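Local coordinates for disulfide bond protein A (Staphylococcus aureus, PDB 3BCI) that probably acts as a thiol:disulfide oxidoreductase of the thioredoxin family, using a redox-active cysteine pair in oxidative protein folding, at residues K12-C23 against K46-L57. Numbering follows the deposited sequence. Where two conformers were deposited one is given.
Sequences KPLVVVYGDYKC and KVEYQFVNLAFL
Strands 14-19 and 48-53 pair in parallel from L14-E48 to G19-N53, forming the two strands of the beta-alpha-beta unit of the thioredoxin fold, with helix 24-42 as the crossover. Backbone bonds alternate between them, from E48 N to P13 O through to L54 N to G19 O.

On one face of the sheet V16 CG1 meets V52 CG2, and Y18 lies alongside V52, pointing the same way, with CD1 3.5 Å from V52 CB. V16 CG1 also rests over one face of the Y18 ring, offset toward its rim, while L54 CD1 reaches that ring at its edge. Helix 130-144 packs on Y18 and L54. On the other face, V17 is flanked by two aromatic rings: its CG2 lies in the plane of the Y49 ring at the CE1 edge, and its CG1 touches F51 CD1. With CG anti to the backbone N, the F51 ring swings across the neighbouring strand, and its CZ comes within 4.0 Å of G19 C. F51 CE2 sits above one face of the Y21 ring, offset toward its rim, the two rings oblique at 44°; Y21 OH is hydrogen-bonded to S68 OG and Q83 NE2.

Beyond the strands, D20 ties the turn before helix 24-42 to the loop before helix 61-74. Its chi1 of -172° carries the carboxylate toward 53-57, where OD2 accepts hydrogen bonds from F56 N at 2.9 Å and, weakly, L57 N, and is also bonded to S61 OG. OD1 accepts K22 N in an Asx turn and a water that also binds N53 ND2; N53 OD1 forms a second Asx turn with A55 N. C23, whose disulfide with C26 is known for this protein, sits at the N-cap of helix 24-42 and packs its CB on L57 CD1. K22 is salt-bridged to D60, and its NZ donates a hydrogen bond to L57 O at 2.8 Å, approaching tilted 27° from the carbonyl plane.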
loop_
_atom_site.group_PDB
_atom_site.type_symbol
_atom_site.label_atom_id
_atom_site.label_comp_id
_atom_site.label_asym_id
_atom_site.label_seq_id
_atom_site.Cartn_x
_atom_site.Cartn_y
_atom_site.Cartn_z
ATOM N N LYS A 12 -2.489 -7.687 -18.509
ATOM C CA LYS A 12 -2.777 -8.600 -17.416
ATOM C C LYS A 12 -3.747 -7.984 -16.416
ATOM O O LYS A 12 -3.891 -6.767 -16.349
ATOM C CB LYS A 12 -1.479 -8.990 -16.715
ATOM C CG LYS A 12 -0.558 -7.832 -16.411
ATOM C CD LYS A 12 0.852 -8.219 -16.791
ATOM C CE LYS A 12 1.870 -7.621 -15.848
ATOM N NZ LYS A 12 3.249 -7.983 -16.272
ATOM N N PRO A 13 -4.431 -8.825 -15.634
ATOM C CA PRO A 13 -5.390 -8.354 -14.634
ATOM C C PRO A 13 -4.795 -7.250 -13.746
ATOM O O PRO A 13 -3.619 -7.287 -13.390
ATOM C CB PRO A 13 -5.687 -9.616 -13.827
ATOM C CG PRO A 13 -5.558 -10.715 -14.854
ATOM C CD PRO A 13 -4.334 -10.300 -15.631
ATOM N N LEU A 14 -5.604 -6.258 -13.406
ATOM C CA LEU A 14 -5.150 -5.208 -12.504
ATOM C C LEU A 14 -5.885 -5.400 -11.175
ATOM O O LEU A 14 -7.115 -5.339 -11.123
ATOM C CB LEU A 14 -5.475 -3.824 -13.053
ATOM C CG LEU A 14 -5.451 -2.704 -12.003
ATOM C CD1 LEU A 14 -4.018 -2.376 -11.584
ATOM C CD2 LEU A 14 -6.127 -1.476 -12.578
ATOM N N VAL A 15 -5.135 -5.646 -10.108
ATOM C CA VAL A 15 -5.740 -5.827 -8.792
ATOM C C VAL A 15 -5.528 -4.553 -7.977
ATOM O O VAL A 15 -4.391 -4.137 -7.738
ATOM C CB VAL A 15 -5.106 -7.019 -8.044
ATOM C CG1 VAL A 15 -5.731 -7.158 -6.659
ATOM C CG2 VAL A 15 -5.296 -8.305 -8.855
ATOM N N VAL A 16 -6.626 -3.931 -7.558
ATOM C CA VAL A 16 -6.551 -2.701 -6.779
ATOM C C VAL A 16 -7.134 -2.903 -5.387
ATOM O O VAL A 16 -8.247 -3.418 -5.231
ATOM C CB VAL A 16 -7.333 -1.547 -7.450
ATOM C CG1 VAL A 16 -7.177 -0.269 -6.624
ATOM C CG2 VAL A 16 -6.842 -1.332 -8.873
ATOM N N VAL A 17 -6.371 -2.501 -4.378
ATOM C CA VAL A 17 -6.819 -2.602 -2.996
ATOM C C VAL A 17 -6.837 -1.187 -2.433
ATOM O O VAL A 17 -5.837 -0.470 -2.508
ATOM C CB VAL A 17 -5.869 -3.480 -2.138
ATOM C CG1 VAL A 17 -6.224 -3.350 -0.643
ATOM C CG2 VAL A 17 -5.993 -4.939 -2.562
ATOM N N TYR A 18 -7.989 -0.787 -1.904
ATOM C CA TYR A 18 -8.162 0.536 -1.310
ATOM C C TYR A 18 -8.042 0.399 0.196
ATOM O O TYR A 18 -8.639 -0.499 0.788
ATOM C CB TYR A 18 -9.541 1.095 -1.665
ATOM C CG TYR A 18 -9.695 1.480 -3.117
ATOM C CD1 TYR A 18 -9.304 2.742 -3.568
ATOM C CD2 TYR A 18 -10.254 0.592 -4.037
ATOM C CE1 TYR A 18 -9.475 3.114 -4.897
ATOM C CE2 TYR A 18 -10.427 0.950 -5.369
ATOM C CZ TYR A 18 -10.040 2.213 -5.793
ATOM O OH TYR A 18 -10.251 2.589 -7.097
ATOM N N GLY A 19 -7.270 1.282 0.820
ATOM C CA GLY A 19 -7.116 1.208 2.259
ATOM C C GLY A 19 -6.335 2.341 2.891
ATOM O O GLY A 19 -6.235 3.438 2.345
ATOM N N ASP A 20 -5.777 2.059 4.061
ATOM C CA ASP A 20 -4.997 3.031 4.820
ATOM C C ASP A 20 -4.142 2.206 5.775
ATOM O O ASP A 20 -4.632 1.241 6.360
ATOM C CB ASP A 20 -5.940 3.951 5.612
ATOM C CG ASP A 20 -5.212 5.105 6.285
ATOM O OD1 ASP A 20 -4.135 4.874 6.871
ATOM O OD2 ASP A 20 -5.723 6.243 6.237
ATOM N N TYR A 21 -2.872 2.572 5.932
ATOM C CA TYR A 21 -1.985 1.832 6.820
ATOM C C TYR A 21 -2.442 1.868 8.278
ATOM O O TYR A 21 -2.036 1.028 9.076
ATOM C CB TYR A 21 -0.551 2.373 6.717
ATOM C CG TYR A 21 0.165 1.960 5.455
ATOM C CD1 TYR A 21 0.450 0.620 5.208
ATOM C CD2 TYR A 21 0.538 2.904 4.496
ATOM C CE1 TYR A 21 1.083 0.224 4.038
ATOM C CE2 TYR A 21 1.175 2.514 3.317
ATOM C CZ TYR A 21 1.441 1.172 3.098
ATOM O OH TYR A 21 2.059 0.768 1.939
ATOM N N LYS A 22 -3.290 2.832 8.620
ATOM C CA LYS A 22 -3.786 2.964 9.991
ATOM C C LYS A 22 -5.096 2.218 10.206
ATOM O O LYS A 22 -5.612 2.164 11.324
ATOM C CB LYS A 22 -4.015 4.441 10.323
ATOM C CG LYS A 22 -2.756 5.290 10.281
ATOM C CD LYS A 22 -2.992 6.696 10.827
ATOM C CE LYS A 22 -3.185 6.692 12.339
ATOM N NZ LYS A 22 -3.507 8.060 12.845
ATOM N N CYS A 23 -5.609 1.636 9.133
ATOM C CA CYS A 23 -6.855 0.895 9.210
ATOM C C CYS A 23 -6.678 -0.547 9.669
ATOM O O CYS A 23 -5.973 -1.342 9.042
ATOM C CB CYS A 23 -7.560 0.939 7.861
ATOM S SG CYS A 23 -9.037 -0.047 7.767
ATOM N N LYS A 46 2.011 -11.987 -12.752
ATOM C CA LYS A 46 0.791 -12.396 -13.438
ATOM C C LYS A 46 -0.236 -11.268 -13.448
ATOM O O LYS A 46 -1.069 -11.184 -14.345
ATOM C CB LYS A 46 0.196 -13.642 -12.786
ATOM C CG LYS A 46 0.827 -14.932 -13.276
ATOM C CD LYS A 46 0.101 -16.143 -12.727
ATOM C CE LYS A 46 0.445 -17.379 -13.537
ATOM N NZ LYS A 46 -0.104 -18.620 -12.923
ATOM N N VAL A 47 -0.177 -10.397 -12.450
ATOM C CA VAL A 47 -1.106 -9.273 -12.387
ATOM C C VAL A 47 -0.358 -8.019 -11.983
ATOM O O VAL A 47 0.796 -8.082 -11.561
ATOM C CB VAL A 47 -2.217 -9.497 -11.336
ATOM C CG1 VAL A 47 -2.897 -10.841 -11.567
ATOM C CG2 VAL A 47 -1.626 -9.426 -9.924
ATOM N N GLU A 48 -1.015 -6.879 -12.139
ATOM C CA GLU A 48 -0.453 -5.607 -11.715
ATOM C C GLU A 48 -1.178 -5.358 -10.397
ATOM O O GLU A 48 -2.399 -5.517 -10.322
ATOM C CB GLU A 48 -0.800 -4.496 -12.706
ATOM C CG GLU A 48 -0.222 -4.703 -14.094
ATOM C CD GLU A 48 1.239 -4.313 -14.183
ATOM O OE1 GLU A 48 1.970 -4.479 -13.182
ATOM O OE2 GLU A 48 1.660 -3.848 -15.263
ATOM N N TYR A 49 -0.430 -5.008 -9.356
ATOM C CA TYR A 49 -1.025 -4.732 -8.055
ATOM C C TYR A 49 -0.899 -3.247 -7.766
ATOM O O TYR A 49 0.149 -2.646 -8.017
ATOM C CB TYR A 49 -0.314 -5.528 -6.953
ATOM C CG TYR A 49 -0.681 -5.093 -5.550
ATOM C CD1 TYR A 49 -1.977 -5.264 -5.051
ATOM C CD2 TYR A 49 0.264 -4.485 -4.723
ATOM C CE1 TYR A 49 -2.317 -4.835 -3.758
ATOM C CE2 TYR A 49 -0.063 -4.055 -3.442
ATOM C CZ TYR A 49 -1.349 -4.233 -2.964
ATOM O OH TYR A 49 -1.654 -3.816 -1.688
ATOM N N GLN A 50 -1.976 -2.657 -7.258
ATOM C CA GLN A 50 -1.973 -1.243 -6.911
ATOM C C GLN A 50 -2.677 -1.031 -5.585
ATOM O O GLN A 50 -3.791 -1.509 -5.376
ATOM C CB GLN A 50 -2.668 -0.401 -7.991
ATOM C CG GLN A 50 -2.863 1.064 -7.582
ATOM C CD GLN A 50 -3.419 1.936 -8.700
ATOM O OE1 GLN A 50 -4.063 1.446 -9.629
ATOM N NE2 GLN A 50 -3.185 3.242 -8.602
ATOM N N PHE A 51 -2.007 -0.323 -4.686
ATOM C CA PHE A 51 -2.571 -0.012 -3.379
ATOM C C PHE A 51 -2.924 1.467 -3.418
ATOM O O PHE A 51 -2.063 2.305 -3.706
ATOM C CB PHE A 51 -1.542 -0.282 -2.276
ATOM C CG PHE A 51 -2.044 0.020 -0.885
ATOM C CD1 PHE A 51 -3.051 -0.749 -0.315
ATOM C CD2 PHE A 51 -1.516 1.082 -0.153
ATOM C CE1 PHE A 51 -3.526 -0.466 0.968
ATOM C CE2 PHE A 51 -1.983 1.374 1.127
ATOM C CZ PHE A 51 -2.991 0.599 1.687
ATOM N N VAL A 52 -4.190 1.786 -3.173
ATOM C CA VAL A 52 -4.630 3.179 -3.176
ATOM C C VAL A 52 -4.940 3.542 -1.732
ATOM O O VAL A 52 -5.893 3.028 -1.148
ATOM C CB VAL A 52 -5.895 3.382 -4.042
ATOM C CG1 VAL A 52 -6.296 4.852 -4.035
ATOM C CG2 VAL A 52 -5.631 2.917 -5.470
ATOM N N ASN A 53 -4.127 4.431 -1.171
ATOM C CA ASN A 53 -4.250 4.853 0.222
ATOM C C ASN A 53 -5.142 6.079 0.388
ATOM O O ASN A 53 -4.790 7.171 -0.054
ATOM C CB ASN A 53 -2.857 5.168 0.762
ATOM C CG ASN A 53 -2.807 5.217 2.269
ATOM O OD1 ASN A 53 -3.740 5.690 2.923
ATOM N ND2 ASN A 53 -1.699 4.743 2.835
ATOM N N LEU A 54 -6.292 5.906 1.034
ATOM C CA LEU A 54 -7.202 7.030 1.243
ATOM C C LEU A 54 -6.671 8.046 2.263
ATOM O O LEU A 54 -7.167 9.170 2.332
ATOM C CB LEU A 54 -8.592 6.532 1.675
ATOM C CG LEU A 54 -9.549 6.080 0.565
ATOM C CD1 LEU A 54 -9.073 4.761 -0.040
ATOM C CD2 LEU A 54 -10.959 5.924 1.136
ATOM N N ALA A 55 -5.664 7.651 3.041
ATOM C CA ALA A 55 -5.054 8.522 4.056
ATOM C C ALA A 55 -6.124 9.333 4.777
ATOM O O ALA A 55 -6.067 10.561 4.800
ATOM C CB ALA A 55 -4.045 9.463 3.396
ATOM N N PHE A 56 -7.082 8.642 5.382
ATOM C CA PHE A 56 -8.195 9.304 6.050
ATOM C C PHE A 56 -8.262 9.150 7.563
ATOM O O PHE A 56 -9.179 9.677 8.189
ATOM C CB PHE A 56 -9.510 8.792 5.452
ATOM C CG PHE A 56 -9.830 7.365 5.823
ATOM C CD1 PHE A 56 -10.751 7.081 6.829
ATOM C CD2 PHE A 56 -9.198 6.304 5.181
ATOM C CE1 PHE A 56 -11.041 5.759 7.189
ATOM C CE2 PHE A 56 -9.478 4.980 5.534
ATOM C CZ PHE A 56 -10.401 4.707 6.539
ATOM N N LEU A 57 -7.305 8.445 8.157
ATOM C CA LEU A 57 -7.336 8.229 9.598
ATOM C C LEU A 57 -6.375 9.071 10.439
ATOM O O LEU A 57 -5.873 8.612 11.464
ATOM C CB LEU A 57 -7.120 6.740 9.884
ATOM C CG LEU A 57 -8.275 5.866 9.377
ATOM C CD1 LEU A 57 -7.943 4.391 9.554
ATOM C CD2 LEU A 57 -9.554 6.225 10.143
HETATM O O HOH W 1 4.209 -6.961 -13.325
HETATM O O HOH W 2 -1.522 5.623 5.704
#